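Local coordinates for protein-S-isoprenylcysteine O-methyltransferase (Tribolium castaneum, PDB 5V7P), which methylates the carboxyl group of C-terminal isoprenylated cysteines on proteins, within the endoplasmic reticulum membrane, using S-adenosyl-L-methionine as methyl donor, at residues T120-I125 against F184-Q189; P210-W215 against K244-I249. All blocks are in the same frame, centred on the assembly; numbering follows the deposited sequence.

Interaction 1: residues T120-I125 against F184-Q189; sequences TDSFVI and FNHLVQ. With SAH (S-adenosyl-L-homocysteine), chain C; MPG ([(Z)-octadec-9-enyl] (2R)-2,3-bis(oxidanyl)propanoate), chain B.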
# COMPACT_ATOMS: atom_id res chain seq x y z
N THR A 120 -10.98 -5.57 -1.83
CA THR A 120 -9.98 -5.57 -2.89
C THR A 120 -8.83 -4.63 -2.58
O THR A 120 -7.74 -4.78 -3.14
CB THR A 120 -10.63 -5.17 -4.22
OG1 THR A 120 -11.22 -3.87 -4.10
CG2 THR A 120 -11.69 -6.18 -4.61
N ASP A 121 -9.04 -3.66 -1.68
CA ASP A 121 -7.95 -2.79 -1.23
C ASP A 121 -6.92 -3.56 -0.42
O ASP A 121 -5.77 -3.11 -0.33
CB ASP A 121 -8.52 -1.64 -0.40
CG ASP A 121 -9.62 -0.89 -1.12
OD1 ASP A 121 -9.45 -0.58 -2.32
OD2 ASP A 121 -10.66 -0.61 -0.48
N SER A 122 -7.30 -4.70 0.15
CA SER A 122 -6.36 -5.50 0.94
C SER A 122 -5.26 -6.11 0.08
O SER A 122 -4.21 -6.48 0.62
CB SER A 122 -7.11 -6.59 1.69
OG SER A 122 -8.07 -6.03 2.57
N PHE A 123 -5.47 -6.23 -1.23
CA PHE A 123 -4.38 -6.58 -2.13
C PHE A 123 -3.35 -5.47 -2.27
O PHE A 123 -2.32 -5.67 -2.92
CB PHE A 123 -4.93 -6.95 -3.51
CG PHE A 123 -5.69 -8.24 -3.54
CD1 PHE A 123 -5.02 -9.45 -3.47
CD2 PHE A 123 -7.07 -8.25 -3.64
CE1 PHE A 123 -5.71 -10.65 -3.50
CE2 PHE A 123 -7.77 -9.45 -3.67
CZ PHE A 123 -7.09 -10.64 -3.61
N VAL A 124 -3.63 -4.30 -1.70
CA VAL A 124 -2.68 -3.19 -1.57
C VAL A 124 -2.04 -2.84 -2.91
O VAL A 124 -0.87 -2.48 -2.98
CB VAL A 124 -1.62 -3.51 -0.49
CG1 VAL A 124 -0.53 -4.49 -0.97
CG2 VAL A 124 -1.00 -2.23 0.04
N ILE A 125 -2.83 -2.89 -3.98
CA ILE A 125 -2.35 -2.56 -5.32
C ILE A 125 -2.65 -1.10 -5.62
O ILE A 125 -3.80 -0.65 -5.48
CB ILE A 125 -2.98 -3.49 -6.38
CG1 ILE A 125 -2.79 -4.96 -5.98
CG2 ILE A 125 -2.35 -3.22 -7.74
CD1 ILE A 125 -3.44 -5.96 -6.93
N PHE A 184 -3.58 -4.13 13.71
CA PHE A 184 -3.04 -3.74 12.42
C PHE A 184 -4.15 -3.19 11.54
O PHE A 184 -5.33 -3.51 11.72
CB PHE A 184 -2.36 -4.93 11.73
CG PHE A 184 -1.56 -4.55 10.52
CD1 PHE A 184 -0.24 -4.15 10.64
CD2 PHE A 184 -2.12 -4.60 9.25
CE1 PHE A 184 0.50 -3.80 9.53
CE2 PHE A 184 -1.38 -4.25 8.14
CZ PHE A 184 -0.07 -3.85 8.28
N ASN A 185 -3.77 -2.35 10.59
CA ASN A 185 -4.73 -1.80 9.64
C ASN A 185 -3.96 -1.21 8.46
O ASN A 185 -2.98 -0.48 8.66
CB ASN A 185 -5.60 -0.73 10.29
CG ASN A 185 -6.91 -0.51 9.56
OD1 ASN A 185 -6.94 -0.45 8.33
ND2 ASN A 185 -8.00 -0.40 10.31
N HIS A 186 -4.40 -1.54 7.25
CA HIS A 186 -3.80 -0.94 6.06
C HIS A 186 -3.99 0.57 6.03
O HIS A 186 -3.21 1.27 5.37
CB HIS A 186 -4.38 -1.57 4.80
CG HIS A 186 -3.69 -2.82 4.36
ND1 HIS A 186 -4.33 -3.84 3.70
CD2 HIS A 186 -2.39 -3.21 4.47
CE1 HIS A 186 -3.47 -4.81 3.43
NE2 HIS A 186 -2.29 -4.45 3.89
N LEU A 187 -5.00 1.07 6.73
CA LEU A 187 -5.28 2.50 6.80
C LEU A 187 -4.93 3.02 8.19
O LEU A 187 -5.36 2.44 9.19
CB LEU A 187 -6.75 2.78 6.49
CG LEU A 187 -7.14 2.90 5.01
CD1 LEU A 187 -6.57 1.76 4.18
CD2 LEU A 187 -8.66 2.94 4.88
N VAL A 188 -4.16 4.10 8.24
CA VAL A 188 -3.82 4.71 9.52
C VAL A 188 -5.10 5.20 10.19
O VAL A 188 -5.97 5.82 9.56
CB VAL A 188 -2.82 5.86 9.31
CG1 VAL A 188 -2.54 6.58 10.63
CG2 VAL A 188 -1.53 5.33 8.72
N GLN A 189 -5.22 4.93 11.48
CA GLN A 189 -6.41 5.26 12.26
C GLN A 189 -6.17 6.55 13.04
O GLN A 189 -5.13 6.70 13.69
CB GLN A 189 -6.77 4.13 13.21
CG GLN A 189 -7.00 2.79 12.54
CD GLN A 189 -8.16 2.82 11.57
OE1 GLN A 189 -9.31 3.02 11.96
NE2 GLN A 189 -7.87 2.61 10.29
N SAH C . 3.29 1.06 12.02
CA SAH C . 3.08 -0.33 12.43
CB SAH C . 1.65 -0.75 12.12
CG SAH C . 1.19 -0.46 10.70
SD SAH C . -0.59 -0.77 10.51
C SAH C . 4.06 -1.26 11.73
O SAH C . 4.72 -0.88 10.75
OXT SAH C . 4.24 -2.41 12.11
C5' SAH C . -1.09 0.91 10.99
C4' SAH C . -1.98 0.95 12.23
O4' SAH C . -1.34 0.28 13.30
C3' SAH C . -2.22 2.39 12.66
O3' SAH C . -3.60 2.68 12.67
C2' SAH C . -1.63 2.50 14.05
O2' SAH C . -2.50 3.18 14.93
C1' SAH C . -1.39 1.06 14.48
N9 SAH C . -0.15 0.86 15.26
C8 SAH C . 1.11 1.32 14.96
N7 SAH C . 1.96 0.91 15.92
C5 SAH C . 1.27 0.19 16.83
C6 SAH C . 1.65 -0.45 18.00
N6 SAH C . 2.91 -0.42 18.41
N1 SAH C . 0.69 -1.11 18.74
C2 SAH C . -0.62 -1.14 18.32
N3 SAH C . -0.99 -0.50 17.16
C4 SAH C . -0.06 0.15 16.43
C2 MPG B . 7.78 2.19 -6.28
C3 MPG B . 8.68 2.06 -5.06
C4 MPG B . 7.92 2.33 -3.77
C5 MPG B . 8.78 1.92 -2.59
C6 MPG B . 8.08 2.33 -1.30
C7 MPG B . 6.77 1.59 -1.08
C8 MPG B . 5.80 2.57 -0.45
C9 MPG B . 4.64 1.80 0.17
C10 MPG B . 3.41 1.86 -0.27
C11 MPG B . 2.98 2.72 -1.47
C12 MPG B . 1.80 2.06 -2.16
C13 MPG B . 0.56 2.13 -1.29
C14 MPG B . -0.41 1.05 -1.75
C15 MPG B . -1.77 1.24 -1.08
C16 MPG B . -2.88 1.25 -2.13
O1 MPG B . 7.16 -0.02 -6.88
C1 MPG B . 6.67 1.13 -6.28
CXD MPG B . 7.44 -2.51 -6.67
O2 MPG B . 8.53 -3.22 -6.14
C21 MPG B . 7.61 -2.41 -8.19
O3 MPG B . 8.88 -2.83 -8.57
O4 MPG B . 7.56 -0.98 -4.88
CX3 MPG B . 7.40 -1.12 -6.04
O HOH W 1 -6.89 -4.05 4.20
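H186 lays its imidazole against the backbone of S122, with CE1 3.4 Å from S122 O and the CE1–ND1 side of the ring against S122 CA. The carbonyl oxygens of D121 and S122 both come to the ring obliquely. The polar link runs through a water: it is hydrogen-bonded to ND1 of H186 at 2.6 Å and to OG of S122 at 2.8 Å, joining the imidazole to the serine hydroxyl. At the other end of the ring, NE2 is hydrogen-bonded to E106, so both nitrogens have partners, which probably fixes the flip of the imidazole.

The residues beside H186 shape the cofactor site. N185 forms an Asx turn, its OD1 accepting from the backbone N of L187 at 2.9 Å, while the side-chain NE2 of Q189 reaches back to L187 O at 2.7 Å. The backbone N of Q189, a residue of the S-adenosyl-L-methionine site, donates to the ribose hydroxyl O3' of S-adenosyl-L-homocysteine at 3.0 Å. In F184 a chi1 of -169° places CG opposite the backbone N, and the phenyl ring swings under the cofactor, whose SD sits 3.3 Å above one face, offset toward the rim. On the 120-125 side, CG2 of V124 meets the tail of the bound lipid at C15, 3.7 Å away.

The 3-10 turn of 120-123 thus joins a loop between helices 90-113 and 129-148 to the cofactor-binding loop after helix 156-180. Helix 90-113 backs S122, V124 and H186, F123 stacks on F107 of that helix, and R173 of helix 156-180 packs on F184 and H186.

Interaction 2: residues P210-W215 against K244-I249; sequences PSYVGW and KERIYI. With SAH (S-adenosyl-L-homocysteine), chain C; MPG ([(Z)-octadec-9-enyl] (2R)-2,3-bis(oxidanyl)propanoate), chain B.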
# COMPACT_ATOMS: atom_id res chain seq x y z
N PRO A 210 7.61 -2.43 12.55
CA PRO A 210 8.24 -3.55 11.83
C PRO A 210 7.62 -3.84 10.48
O PRO A 210 8.32 -4.33 9.58
CB PRO A 210 8.07 -4.73 12.80
CG PRO A 210 6.90 -4.36 13.65
CD PRO A 210 6.95 -2.87 13.79
N SER A 211 6.33 -3.56 10.29
CA SER A 211 5.72 -3.80 8.99
C SER A 211 6.23 -2.81 7.95
O SER A 211 6.41 -3.17 6.79
CB SER A 211 4.19 -3.74 9.09
OG SER A 211 3.70 -2.43 8.88
N TYR A 212 6.50 -1.57 8.37
CA TYR A 212 7.09 -0.60 7.44
C TYR A 212 8.56 -0.91 7.19
O TYR A 212 9.06 -0.66 6.09
CB TYR A 212 6.92 0.82 7.98
CG TYR A 212 5.48 1.25 8.19
CD1 TYR A 212 4.43 0.57 7.57
CD2 TYR A 212 5.17 2.32 9.01
CE1 TYR A 212 3.12 0.96 7.77
CE2 TYR A 212 3.87 2.72 9.20
CZ TYR A 212 2.85 2.04 8.58
OH TYR A 212 1.54 2.43 8.78
N VAL A 213 9.26 -1.44 8.19
CA VAL A 213 10.65 -1.85 7.99
C VAL A 213 10.72 -2.95 6.93
O VAL A 213 11.52 -2.88 6.00
CB VAL A 213 11.27 -2.32 9.32
CG1 VAL A 213 12.67 -2.89 9.10
CG2 VAL A 213 11.33 -1.18 10.31
N GLY A 214 9.88 -3.97 7.07
CA GLY A 214 9.84 -5.02 6.07
C GLY A 214 9.46 -4.50 4.70
O GLY A 214 10.09 -4.85 3.69
N TRP A 215 8.44 -3.65 4.64
CA TRP A 215 8.03 -3.06 3.37
C TRP A 215 9.15 -2.21 2.78
O TRP A 215 9.41 -2.28 1.57
CB TRP A 215 6.76 -2.23 3.57
CG TRP A 215 5.97 -2.00 2.33
CD1 TRP A 215 6.43 -2.01 1.04
CD2 TRP A 215 4.57 -1.73 2.25
NE1 TRP A 215 5.40 -1.76 0.17
CE2 TRP A 215 4.25 -1.58 0.88
CE3 TRP A 215 3.55 -1.60 3.20
CZ2 TRP A 215 2.95 -1.31 0.44
CZ3 TRP A 215 2.27 -1.33 2.76
CH2 TRP A 215 1.98 -1.18 1.40
N LYS A 244 8.51 8.21 6.36
CA LYS A 244 8.76 9.31 7.28
C LYS A 244 7.48 10.11 7.52
O LYS A 244 7.09 10.35 8.67
CB LYS A 244 9.87 10.22 6.75
CG LYS A 244 10.11 11.46 7.61
CD LYS A 244 11.28 12.28 7.09
CE LYS A 244 11.59 13.46 8.01
NZ LYS A 244 10.77 14.66 7.71
N GLU A 245 6.82 10.53 6.44
CA GLU A 245 5.54 11.23 6.58
C GLU A 245 4.51 10.36 7.28
O GLU A 245 3.86 10.79 8.24
CB GLU A 245 5.03 11.67 5.21
CG GLU A 245 5.77 12.85 4.60
CD GLU A 245 5.12 13.34 3.31
OE1 GLU A 245 5.82 13.40 2.28
OE2 GLU A 245 3.91 13.64 3.33
N ARG A 246 4.36 9.12 6.81
CA ARG A 246 3.34 8.23 7.37
C ARG A 246 3.58 7.99 8.86
O ARG A 246 2.65 8.10 9.67
CB ARG A 246 3.32 6.91 6.60
CG ARG A 246 2.16 6.00 6.94
CD ARG A 246 2.22 4.71 6.14
NE ARG A 246 1.07 3.84 6.41
CZ ARG A 246 -0.04 3.80 5.68
NH1 ARG A 246 -0.20 4.59 4.63
NH2 ARG A 246 -1.01 2.97 6.03
N ILE A 247 4.82 7.66 9.23
CA ILE A 247 5.12 7.38 10.63
C ILE A 247 4.87 8.61 11.49
O ILE A 247 4.36 8.50 12.61
CB ILE A 247 6.58 6.88 10.76
CG1 ILE A 247 6.67 5.43 10.29
CG2 ILE A 247 7.08 7.01 12.21
CD1 ILE A 247 8.09 4.90 10.19
N TYR A 248 5.22 9.79 10.98
CA TYR A 248 5.10 11.01 11.78
C TYR A 248 3.66 11.25 12.21
O TYR A 248 3.37 11.43 13.40
CB TYR A 248 5.64 12.20 10.99
CG TYR A 248 5.80 13.46 11.81
CD1 TYR A 248 6.86 13.61 12.68
CD2 TYR A 248 4.88 14.50 11.70
CE1 TYR A 248 7.01 14.77 13.43
CE2 TYR A 248 5.02 15.66 12.44
CZ TYR A 248 6.09 15.78 13.31
OH TYR A 248 6.24 16.93 14.05
N ILE A 249 2.74 11.25 11.25
CA ILE A 249 1.33 11.42 11.58
C ILE A 249 0.82 10.23 12.38
O ILE A 249 -0.04 10.38 13.26
CB ILE A 249 0.50 11.63 10.30
CG1 ILE A 249 -0.97 11.91 10.63
CG2 ILE A 249 0.61 10.43 9.37
CD1 ILE A 249 -1.22 13.24 11.30
N SAH C . 3.29 1.06 12.02
CA SAH C . 3.08 -0.33 12.43
CB SAH C . 1.65 -0.75 12.12
CG SAH C . 1.19 -0.46 10.70
SD SAH C . -0.59 -0.77 10.51
C SAH C . 4.06 -1.26 11.73
O SAH C . 4.72 -0.88 10.75
OXT SAH C . 4.24 -2.41 12.11
C5' SAH C . -1.09 0.91 10.99
C4' SAH C . -1.98 0.95 12.23
O4' SAH C . -1.34 0.28 13.30
C3' SAH C . -2.22 2.39 12.66
O3' SAH C . -3.60 2.68 12.67
C2' SAH C . -1.63 2.50 14.05
O2' SAH C . -2.50 3.18 14.93
C1' SAH C . -1.39 1.06 14.48
N9 SAH C . -0.15 0.86 15.26
C8 SAH C . 1.11 1.32 14.96
N7 SAH C . 1.96 0.91 15.92
C5 SAH C . 1.27 0.19 16.83
C6 SAH C . 1.65 -0.45 18.00
N6 SAH C . 2.91 -0.42 18.41
N1 SAH C . 0.69 -1.11 18.74
C2 SAH C . -0.62 -1.14 18.32
N3 SAH C . -0.99 -0.50 17.16
C4 SAH C . -0.06 0.15 16.43
C2 MPG B . 7.78 2.19 -6.28
C3 MPG B . 8.68 2.06 -5.06
C4 MPG B . 7.92 2.33 -3.77
C5 MPG B . 8.78 1.92 -2.59
C6 MPG B . 8.08 2.33 -1.30
C7 MPG B . 6.77 1.59 -1.08
C8 MPG B . 5.80 2.57 -0.45
C9 MPG B . 4.64 1.80 0.17
C10 MPG B . 3.41 1.86 -0.27
C11 MPG B . 2.98 2.72 -1.47
C12 MPG B . 1.80 2.06 -2.16
C13 MPG B . 0.56 2.13 -1.29
C14 MPG B . -0.41 1.05 -1.75
C15 MPG B . -1.77 1.24 -1.08
C16 MPG B . -2.88 1.25 -2.13
O1 MPG B . 7.16 -0.02 -6.88
C1 MPG B . 6.67 1.13 -6.28
CXD MPG B . 7.44 -2.51 -6.67
O2 MPG B . 8.53 -3.22 -6.14
C21 MPG B . 7.61 -2.41 -8.19
O3 MPG B . 8.88 -2.83 -8.57
O4 MPG B . 7.56 -0.98 -4.88
CX3 MPG B . 7.40 -1.12 -6.04
O HOH W 2 -0.65 0.53 7.44
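Y212 and R246 meet through one strong, nearly straight bond: NE of R246 donates to OH of Y212 at 2.8 Å, with an N-H...O angle of 165°. The oxygen lies in the guanidinium plane, while ring and guanidinium planes stand 87° apart. The same oxygen is also hydrogen-bonded to E250. CG1 of I247 packs at the edge of the phenol, 3.7 Å from CD2 of Y212.

S-adenosyl-L-homocysteine lies over one face of the ring, its carboxylate O and amino N both close to it. P210, S211 and Y212 belong to the S-adenosyl-L-methionine site, and backbone N-H groups at the N-terminal end of helix 210-225 receive the carboxylate: S211 N donates to OXT, Y212 N to O. The hydroxyl OG of S211 adds a bond to the cofactor's O at 2.6 Å.

Farther out, a water donates to OH of Y212 at 3.2 Å. It also accepts from NH2 of R246. R246, probably a substrate-binding residue, gets here because chi1 of -170° carries CG away from the backbone N and the chain then runs straight to NE. A leucine in place of Y212 would probably leave NE of R246 without its acceptor, take one partner from E250 and uncover the cofactor's amino-acid end.

F243 stacks on Y212, W215 lies against the lipid chain and R173 of helix 156-180, and the whole contact bridges helix 210-225 to helix 231-258.

How the interactions relate
Along the chain, interaction 1 closes before interaction 2 opens, and their centres lie 14 Å apart. Interaction 1 joins two loops, interaction 2 two helices, 210-225 and 231-258, yet they touch directly: H186 O lies 2.9 Å from R246 NH2, a weak hydrogen bond, and V124 CG2 lies 3.4 Å from W215 CH2. Both reach the same cofactor product, the loop 184-189 from its ribose and sulfur and the helix start at 210-212 from its carboxylate, and both line the same lipid. Since R246 is inferred to bind substrate, the arrangement is consistent with the methyl donor and the isoprenylated substrate being brought together near R246.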